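PDB 2DUL: N(2),N(2)-dimethylguanosine tRNA methyltransferase from Pyrococcus horikoshii, which probably transfers two methyl groups from S-adenosyl-L-methionine to the N2 atom of guanine 26 in tRNA. Local coordinates for residues D136-G141 with G161-D166. Residues are numbered along the deposited sequence; the frame is centred on the assembly and turned at random.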
loop_
_atom_site.group_PDB
_atom_site.type_symbol
_atom_site.label_atom_id
_atom_site.label_comp_id
_atom_site.label_asym_id
_atom_site.label_seq_id
_atom_site.Cartn_x
_atom_site.Cartn_y
_atom_site.Cartn_z
ATOM N N ASP A 136 4.756 2.886 9.365
ATOM C CA ASP A 136 5.019 2.460 7.997
ATOM C C ASP A 136 5.836 1.168 8.056
ATOM O O ASP A 136 6.966 1.157 8.536
ATOM C CB ASP A 136 5.780 3.547 7.229
ATOM C CG ASP A 136 5.723 3.347 5.717
ATOM O OD1 ASP A 136 6.040 4.302 4.975
ATOM O OD2 ASP A 136 5.354 2.238 5.272
ATOM N N LEU A 137 5.229 0.081 7.596
ATOM C CA LEU A 137 5.859 -1.233 7.577
ATOM C C LEU A 137 6.344 -1.520 6.171
ATOM O O LEU A 137 5.535 -1.782 5.276
ATOM C CB LEU A 137 4.856 -2.320 7.972
ATOM C CG LEU A 137 4.325 -2.374 9.400
ATOM C CD1 LEU A 137 3.434 -3.614 9.549
ATOM C CD2 LEU A 137 5.500 -2.438 10.379
ATOM N N ASP A 138 7.657 -1.486 5.983
ATOM C CA ASP A 138 8.258 -1.729 4.674
ATOM C C ASP A 138 9.414 -2.712 4.817
ATOM O O ASP A 138 10.577 -2.318 4.786
ATOM C CB ASP A 138 8.772 -0.407 4.098
ATOM C CG ASP A 138 9.195 -0.526 2.649
ATOM O OD1 ASP A 138 8.324 -0.817 1.801
ATOM O OD2 ASP A 138 10.396 -0.329 2.358
ATOM N N PRO A 139 9.107 -4.010 4.975
ATOM C CA PRO A 139 10.119 -5.058 5.130
ATOM C C PRO A 139 10.606 -5.669 3.819
ATOM O O PRO A 139 10.133 -5.316 2.740
ATOM C CB PRO A 139 9.394 -6.085 5.979
ATOM C CG PRO A 139 8.028 -6.055 5.368
ATOM C CD PRO A 139 7.758 -4.557 5.217
ATOM N N PHE A 140 11.565 -6.585 3.933
ATOM C CA PHE A 140 12.097 -7.293 2.775
ATOM C C PHE A 140 11.126 -8.440 2.519
ATOM O O PHE A 140 11.254 -9.507 3.118
ATOM C CB PHE A 140 13.481 -7.891 3.069
ATOM C CG PHE A 140 14.547 -6.873 3.350
ATOM C CD1 PHE A 140 14.833 -5.871 2.429
ATOM C CD2 PHE A 140 15.288 -6.934 4.528
ATOM C CE1 PHE A 140 15.845 -4.944 2.677
ATOM C CE2 PHE A 140 16.301 -6.012 4.784
ATOM C CZ PHE A 140 16.581 -5.015 3.858
ATOM N N GLY A 141 10.146 -8.219 1.649
ATOM C CA GLY A 141 9.193 -9.273 1.358
ATOM C C GLY A 141 7.832 -9.108 2.010
ATOM O O GLY A 141 7.098 -8.169 1.701
ATOM N N GLY A 161 0.603 2.016 7.257
ATOM C CA GLY A 161 1.083 1.931 5.891
ATOM C C GLY A 161 1.778 0.590 5.790
ATOM O O GLY A 161 2.698 0.308 6.557
ATOM N N VAL A 162 1.339 -0.251 4.863
ATOM C CA VAL A 162 1.935 -1.569 4.722
ATOM C C VAL A 162 2.360 -1.843 3.290
ATOM O O VAL A 162 1.639 -1.525 2.344
ATOM C CB VAL A 162 0.939 -2.678 5.144
ATOM C CG1 VAL A 162 1.653 -4.017 5.208
ATOM C CG2 VAL A 162 0.297 -2.329 6.486
ATOM N N THR A 163 3.537 -2.434 3.139
ATOM C CA THR A 163 4.050 -2.783 1.825
ATOM C C THR A 163 4.399 -4.264 1.792
ATOM O O THR A 163 4.938 -4.807 2.755
ATOM C CB THR A 163 5.326 -1.992 1.471
ATOM O OG1 THR A 163 5.041 -0.589 1.469
ATOM C CG2 THR A 163 5.827 -2.393 0.085
ATOM N N ALA A 164 4.058 -4.917 0.692
ATOM C CA ALA A 164 4.382 -6.320 0.505
ATOM C C ALA A 164 5.215 -6.333 -0.768
ATOM O O ALA A 164 4.751 -5.896 -1.819
ATOM C CB ALA A 164 3.116 -7.150 0.328
ATOM N N THR A 165 6.451 -6.808 -0.666
ATOM C CA THR A 165 7.350 -6.856 -1.815
ATOM C C THR A 165 7.251 -8.155 -2.602
ATOM O O THR A 165 7.213 -8.140 -3.833
ATOM C CB THR A 165 8.816 -6.672 -1.382
ATOM O OG1 THR A 165 8.955 -5.422 -0.697
ATOM C CG2 THR A 165 9.732 -6.678 -2.598
ATOM N N ASP A 166 7.219 -9.280 -1.900
ATOM C CA ASP A 166 7.126 -10.565 -2.575
ATOM C C ASP A 166 5.725 -10.792 -3.134
ATOM O O ASP A 166 4.817 -11.228 -2.424
ATOM C CB ASP A 166 7.510 -11.698 -1.618
ATOM C CG ASP A 166 7.584 -13.044 -2.314
ATOM O OD1 ASP A 166 7.755 -13.061 -3.552
ATOM O OD2 ASP A 166 7.482 -14.080 -1.623
#
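The D138 carboxylate turns its OD1 side, rather than a face, to T163: OD1 lies 3.2 Å from T163 CB, with the threonine methyl CG2 and hydroxyl OG1 close by. With CG anti to the backbone N (chi1 -170°), the group runs alongside the threonine, and OD2 forms a salt bridge with R61. D136 points to the sheet face where G161 carries no side chain, and its OD2 comes 3.5 Å from G161 O. L137 and V162 point to the face opposite D136. The pyrrolidine ring of P139 touches T163 O through CD at 3.8 Å.

Between 136-141 and 161-166, on parallel strands linked by a β-α-β crossover through helix 144-153, the pairing rests on two backbone bonds: L137 N to G161 O (2.7 Å, nearly straight at 177°) and T163 N to L137 O; G161 also bonds I135. T165 N reaches G141 O at 2.8 Å, closing loop 138-141 back on the end of strand 158-164.

Salt bridges from D136 to R61 and R228 probably offset the nearness of OD2 to the carbonyl oxygen. R61, a predicted S-adenosyl-L-methionine-binding residue, thus joins both aspartates, consistent with these strand ends helping to shape the cofactor site of a Rossmann-like methyltransferase.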